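Local coordinates for protein B (Streptococcus agalactiae, PDB 5H6I) that binds the Fc region of IgG and, as the secreted CAMP factor of this bacterium, acts as a membrane-permeabilizing, pore-forming toxin, at residues Asp63-Ala71 against Asn124-Val135. Sequence-based numbering, arbitrary orientation.
Sequences DYEKPVNEA and NIDMGFGITKLV
Asn124 meets Tyr64 through a hydrogen bond, Tyr64 OH donating to Asn124 OD1; the modelled 2.5 Å is so short that its exact length is doubtful. The amide lies at the edge of the ring, its own plane turned 87° from the ring plane; Ser112 of helix 93-115 also bonds to OD1, so this buried oxygen has two partners. Asp63 lies beside Ile125, OD1 being 3.4 Å from Ile125 CG1, while its OD2 bonds to Tyr177. Met127 bends at chi2 and chi3, which brings its CE to 3.2 Å from Tyr64 OH, beside CE1 and oblique to the ring. Gly128 has no side chain, and Asp63 O, 4.0 Å from Gly128 CA, lies on the side where one would begin; Tyr64 CE1 is 3.8 Å from the same Gly128 CA. One turn on, Ile131 holds CG1 anti to its carbonyl carbon (chi1 -55°) and brings CD1 to the ring edge, 3.6 Å from Tyr64 CE1. Thr132 turns OG1 back to Gly128 O, which also accepts from Thr132 N on the opposite face of the carbonyl plane; the same OG1 touches Pro67 CG. Val135 ends the contact, CG1 against the CB and carbonyl of Glu70, while CG2 lies 4.3 Å from Ala71 CB. The helical segments 65-71 and 124-135, parts of helices 65-84 and 121-139, run nearly parallel, their axes 9.2 Å apart and inclined by 17°, side-by-side packing typical of an all-helical bundle, here within the CAMP factor family region.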
ATOM      1  N   ASP A  63      -2.469   4.822  -7.202  1.00 56.42           N
ATOM      2  CA  ASP A  63      -3.743   5.436  -6.854  1.00 51.49           C
ATOM      3  C   ASP A  63      -3.979   5.486  -5.352  1.00 49.72           C
ATOM      4  O   ASP A  63      -4.983   6.063  -4.919  1.00 55.15           O
ATOM      5  CB  ASP A  63      -4.889   4.682  -7.531  1.00 53.87           C
ATOM      6  CG  ASP A  63      -4.752   4.645  -9.039  1.00 49.67           C
ATOM      7  OD1 ASP A  63      -4.923   5.704  -9.678  1.00 54.41           O
ATOM      8  OD2 ASP A  63      -4.468   3.558  -9.584  1.00 44.76           O
ATOM      9  N   TYR A  64      -3.088   4.900  -4.554  1.00 45.60           N
ATOM     10  CA  TYR A  64      -3.218   4.883  -3.104  1.00 56.30           C
ATOM     11  C   TYR A  64      -2.152   5.724  -2.413  1.00 61.90           C
ATOM     12  O   TYR A  64      -2.004   5.635  -1.192  1.00 58.33           O
ATOM     13  CB  TYR A  64      -3.169   3.444  -2.588  1.00 47.49           C
ATOM     14  CG  TYR A  64      -4.123   2.513  -3.301  1.00 51.59           C
ATOM     15  CD1 TYR A  64      -5.443   2.388  -2.885  1.00 47.25           C
ATOM     16  CD2 TYR A  64      -3.707   1.765  -4.395  1.00 49.07           C
ATOM     17  CE1 TYR A  64      -6.319   1.542  -3.537  1.00 52.92           C
ATOM     18  CE2 TYR A  64      -4.576   0.917  -5.052  1.00 53.20           C
ATOM     19  CZ  TYR A  64      -5.881   0.808  -4.619  1.00 46.97           C
ATOM     20  OH  TYR A  64      -6.747  -0.036  -5.273  1.00 52.32           O
ATOM     21  N   GLU A  65      -1.403   6.535  -3.162  1.00 60.52           N
ATOM     22  CA  GLU A  65      -0.379   7.369  -2.541  1.00 57.80           C
ATOM     23  C   GLU A  65      -1.011   8.514  -1.759  1.00 58.62           C
ATOM     24  O   GLU A  65      -0.735   8.694  -0.568  1.00 66.11           O
ATOM     25  CB  GLU A  65       0.582   7.903  -3.603  1.00 68.66           C
ATOM     26  CG  GLU A  65       1.639   8.853  -3.058  1.00 72.33           C
ATOM     27  CD  GLU A  65       2.239   9.740  -4.133  1.00 88.20           C
ATOM     28  OE1 GLU A  65       3.020   9.228  -4.961  1.00 81.62           O
ATOM     29  OE2 GLU A  65       1.928  10.950  -4.148  1.00 80.40           O
ATOM     30  N   LYS A  66      -1.862   9.297  -2.414  1.00 45.78           N
ATOM     31  CA  LYS A  66      -2.544  10.411  -1.768  1.00 53.46           C
ATOM     32  C   LYS A  66      -3.597   9.946  -0.762  1.00 58.38           C
ATOM     33  O   LYS A  66      -3.742  10.581   0.291  1.00 67.68           O
ATOM     34  CB  LYS A  66      -3.177  11.330  -2.815  1.00 54.04           C
ATOM     35  CG  LYS A  66      -3.535  12.704  -2.281  1.00 60.10           C
ATOM     36  CD  LYS A  66      -2.314  13.601  -2.186  1.00 64.10           C
ATOM     37  CE  LYS A  66      -2.635  14.883  -1.434  1.00 78.52           C
ATOM     38  NZ  LYS A  66      -2.800  14.641   0.025  1.00 78.44           N
ATOM     39  N   PRO A  67      -4.366   8.880  -1.035  1.00 63.27           N
ATOM     40  CA  PRO A  67      -5.298   8.396   0.003  1.00 65.63           C
ATOM     41  C   PRO A  67      -4.632   8.061   1.330  1.00 51.50           C
ATOM     42  O   PRO A  67      -5.134   8.476   2.386  1.00 54.42           O
ATOM     43  CB  PRO A  67      -5.927   7.163  -0.655  1.00 62.48           C
ATOM     44  CG  PRO A  67      -5.934   7.493  -2.095  1.00 56.78           C
ATOM     45  CD  PRO A  67      -4.658   8.257  -2.342  1.00 63.56           C
ATOM     46  N   VAL A  68      -3.523   7.320   1.318  1.00 50.25           N
ATOM     47  CA  VAL A  68      -2.908   6.982   2.598  1.00 56.75           C
ATOM     48  C   VAL A  68      -2.192   8.191   3.199  1.00 57.28           C
ATOM     49  O   VAL A  68      -2.043   8.280   4.420  1.00 59.94           O
ATOM     50  CB  VAL A  68      -1.964   5.776   2.465  1.00 63.19           C
ATOM     51  CG1 VAL A  68      -2.613   4.673   1.638  1.00 65.86           C
ATOM     52  CG2 VAL A  68      -0.625   6.188   1.874  1.00 77.81           C
ATOM     53  N   ASN A  69      -1.762   9.146   2.376  1.00 63.40           N
ATOM     54  CA  ASN A  69      -1.241  10.397   2.920  1.00 58.06           C
ATOM     55  C   ASN A  69      -2.333  11.151   3.664  1.00 60.54           C
ATOM     56  O   ASN A  69      -2.086  11.740   4.723  1.00 58.14           O
ATOM     57  CB  ASN A  69      -0.651  11.262   1.803  1.00 61.79           C
ATOM     58  CG  ASN A  69       0.778  10.891   1.476  1.00 69.77           C
ATOM     59  OD1 ASN A  69       1.393  10.068   2.162  1.00 67.49           O
ATOM     60  ND2 ASN A  69       1.319  11.495   0.429  1.00 69.72           N
ATOM     61  N   GLU A  70      -3.554  11.137   3.124  1.00 57.83           N
ATOM     62  CA  GLU A  70      -4.687  11.725   3.828  1.00 51.96           C
ATOM     63  C   GLU A  70      -5.084  10.893   5.040  1.00 54.43           C
ATOM     64  O   GLU A  70      -5.586  11.440   6.029  1.00 52.43           O
ATOM     65  CB  GLU A  70      -5.870  11.872   2.873  1.00 59.93           C
ATOM     66  CG  GLU A  70      -5.656  12.907   1.783  1.00 73.30           C
ATOM     67  CD  GLU A  70      -5.819  14.324   2.291  1.00 77.41           C
ATOM     68  OE1 GLU A  70      -4.826  14.903   2.781  1.00 69.12           O
ATOM     69  OE2 GLU A  70      -6.946  14.856   2.204  1.00 83.91           O
ATOM     70  N   ALA A  71      -4.870   9.576   4.984  1.00 50.86           N
ATOM     71  CA  ALA A  71      -5.181   8.729   6.131  1.00 51.43           C
ATOM     72  C   ALA A  71      -4.195   8.961   7.269  1.00 58.36           C
ATOM     73  O   ALA A  71      -4.587   8.991   8.441  1.00 60.07           O
ATOM     74  CB  ALA A  71      -5.188   7.259   5.715  1.00 46.50           C
ATOM     75  N   ASN A 124      -7.917  -0.466  -9.703  1.00 44.22           N
ATOM     76  CA  ASN A 124      -7.254   0.296  -8.651  1.00 48.25           C
ATOM     77  C   ASN A 124      -7.642   1.768  -8.694  1.00 46.35           C
ATOM     78  O   ASN A 124      -7.682   2.427  -7.648  1.00 48.64           O
ATOM     79  CB  ASN A 124      -5.739   0.141  -8.767  1.00 46.29           C
ATOM     80  CG  ASN A 124      -5.234  -1.127  -8.107  1.00 48.40           C
ATOM     81  OD1 ASN A 124      -5.576  -1.422  -6.964  1.00 49.72           O
ATOM     82  ND2 ASN A 124      -4.415  -1.884  -8.828  1.00 55.58           N
ATOM     83  N   ILE A 125      -7.933   2.299  -9.883  1.00 48.79           N
ATOM     84  CA  ILE A 125      -8.358   3.691  -9.995  1.00 45.63           C
ATOM     85  C   ILE A 125      -9.705   3.892  -9.311  1.00 51.65           C
ATOM     86  O   ILE A 125      -9.884   4.823  -8.517  1.00 53.71           O
ATOM     87  CB  ILE A 125      -8.406   4.120 -11.472  1.00 48.90           C
ATOM     88  CG1 ILE A 125      -6.997   4.402 -11.996  1.00 46.56           C
ATOM     89  CG2 ILE A 125      -9.292   5.345 -11.648  1.00 44.51           C
ATOM     90  CD1 ILE A 125      -6.970   4.875 -13.434  1.00 41.22           C
ATOM     91  N   ASP A 126     -10.670   3.018  -9.605  1.00 53.55           N
ATOM     92  CA  ASP A 126     -11.994   3.156  -9.010  1.00 55.98           C
ATOM     93  C   ASP A 126     -11.956   2.906  -7.508  1.00 57.65           C
ATOM     94  O   ASP A 126     -12.651   3.583  -6.742  1.00 56.99           O
ATOM     95  CB  ASP A 126     -12.977   2.201  -9.688  1.00 45.57           C
ATOM     96  CG  ASP A 126     -13.293   2.608 -11.113  1.00 50.02           C
ATOM     97  OD1 ASP A 126     -12.944   3.743 -11.502  1.00 53.36           O
ATOM     98  OD2 ASP A 126     -13.889   1.791 -11.847  1.00 60.80           O
ATOM     99  N   MET A 127     -11.144   1.943  -7.066  1.00 43.53           N
ATOM    100  CA  MET A 127     -11.090   1.617  -5.646  1.00 45.11           C
ATOM    101  C   MET A 127     -10.331   2.675  -4.853  1.00 56.54           C
ATOM    102  O   MET A 127     -10.723   3.010  -3.729  1.00 49.08           O
ATOM    103  CB  MET A 127     -10.460   0.240  -5.447  1.00 41.55           C
ATOM    104  CG  MET A 127     -11.124  -0.577  -4.358  1.00 57.77           C
ATOM    105  SD  MET A 127     -10.280  -0.406  -2.781  1.00 83.60           S
ATOM    106  CE  MET A 127      -8.796  -1.345  -3.120  1.00 65.05           C
ATOM    107  N   GLY A 128      -9.243   3.209  -5.414  1.00 52.22           N
ATOM    108  CA  GLY A 128      -8.566   4.321  -4.770  1.00 51.24           C
ATOM    109  C   GLY A 128      -9.452   5.544  -4.641  1.00 50.83           C
ATOM    110  O   GLY A 128      -9.295   6.336  -3.708  1.00 52.98           O
ATOM    111  N   PHE A 129     -10.393   5.713  -5.572  1.00 47.10           N
ATOM    112  CA  PHE A 129     -11.374   6.787  -5.462  1.00 49.86           C
ATOM    113  C   PHE A 129     -12.320   6.548  -4.292  1.00 57.80           C
ATOM    114  O   PHE A 129     -12.740   7.498  -3.620  1.00 57.71           O
ATOM    115  CB  PHE A 129     -12.153   6.908  -6.772  1.00 54.26           C
ATOM    116  CG  PHE A 129     -12.940   8.180  -6.899  1.00 65.08           C
ATOM    117  CD1 PHE A 129     -12.297   9.401  -7.012  1.00 68.68           C
ATOM    118  CD2 PHE A 129     -14.325   8.153  -6.915  1.00 78.62           C
ATOM    119  CE1 PHE A 129     -13.021  10.571  -7.135  1.00 70.53           C
ATOM    120  CE2 PHE A 129     -15.055   9.320  -7.037  1.00 75.16           C
ATOM    121  CZ  PHE A 129     -14.401  10.531  -7.147  1.00 68.94           C
ATOM    122  N   GLY A 130     -12.667   5.286  -4.033  1.00 53.65           N
ATOM    123  CA  GLY A 130     -13.552   4.984  -2.920  1.00 50.24           C
ATOM    124  C   GLY A 130     -12.885   5.178  -1.571  1.00 50.25           C
ATOM    125  O   GLY A 130     -13.503   5.688  -0.632  1.00 46.33           O
ATOM    126  N   ILE A 131     -11.621   4.765  -1.451  1.00 47.90           N
ATOM    127  CA  ILE A 131     -10.882   4.989  -0.211  1.00 56.88           C
ATOM    128  C   ILE A 131     -10.719   6.481   0.042  1.00 51.31           C
ATOM    129  O   ILE A 131     -10.762   6.942   1.190  1.00 48.36           O
ATOM    130  CB  ILE A 131      -9.522   4.270  -0.258  1.00 62.77           C
ATOM    131  CG1 ILE A 131      -9.711   2.784  -0.573  1.00 53.75           C
ATOM    132  CG2 ILE A 131      -8.777   4.441   1.058  1.00 49.21           C
ATOM    133  CD1 ILE A 131      -8.416   2.004  -0.615  1.00 57.18           C
ATOM    134  N   THR A 132     -10.531   7.260  -1.026  1.00 52.88           N
ATOM    135  CA  THR A 132     -10.487   8.712  -0.892  1.00 42.86           C
ATOM    136  C   THR A 132     -11.795   9.243  -0.316  1.00 52.66           C
ATOM    137  O   THR A 132     -11.793  10.080   0.593  1.00 54.37           O
ATOM    138  CB  THR A 132     -10.195   9.352  -2.251  1.00 51.84           C
ATOM    139  OG1 THR A 132      -8.824   9.128  -2.605  1.00 44.07           O
ATOM    140  CG2 THR A 132     -10.470  10.850  -2.215  1.00 35.79           C
ATOM    141  N   LYS A 133     -12.926   8.751  -0.828  1.00 55.41           N
ATOM    142  CA  LYS A 133     -14.222   9.177  -0.310  1.00 51.84           C
ATOM    143  C   LYS A 133     -14.399   8.784   1.151  1.00 52.17           C
ATOM    144  O   LYS A 133     -15.101   9.474   1.897  1.00 54.04           O
ATOM    145  CB  LYS A 133     -15.346   8.584  -1.160  1.00 58.48           C
ATOM    146  CG  LYS A 133     -15.865   9.520  -2.239  1.00 64.36           C
ATOM    147  CD  LYS A 133     -16.241   8.767  -3.506  1.00 69.05           C
ATOM    148  CE  LYS A 133     -17.502   7.941  -3.311  1.00 78.22           C
ATOM    149  NZ  LYS A 133     -17.901   7.232  -4.559  1.00 79.63           N
ATOM    150  N   LEU A 134     -13.771   7.688   1.578  1.00 56.17           N
ATOM    151  CA  LEU A 134     -13.893   7.268   2.971  1.00 56.57           C
ATOM    152  C   LEU A 134     -13.054   8.151   3.886  1.00 62.13           C
ATOM    153  O   LEU A 134     -13.533   8.613   4.928  1.00 61.34           O
ATOM    154  CB  LEU A 134     -13.487   5.800   3.113  1.00 50.68           C
ATOM    155  CG  LEU A 134     -13.538   5.224   4.529  1.00 41.78           C
ATOM    156  CD1 LEU A 134     -14.867   5.547   5.190  1.00 39.13           C
ATOM    157  CD2 LEU A 134     -13.303   3.723   4.504  1.00 41.57           C
ATOM    158  N   VAL A 135     -11.796   8.399   3.509  1.00 54.65           N
ATOM    159  CA  VAL A 135     -10.918   9.223   4.335  1.00 53.83           C
ATOM    160  C   VAL A 135     -11.456  10.644   4.448  1.00 55.24           C
ATOM    161  O   VAL A 135     -11.303  11.294   5.489  1.00 62.25           O
ATOM    162  CB  VAL A 135      -9.484   9.200   3.772  1.00 44.09           C
ATOM    163  CG1 VAL A 135      -8.565  10.083   4.600  1.00 52.09           C
ATOM    164  CG2 VAL A 135      -8.956   7.773   3.729  1.00 49.44           C
TER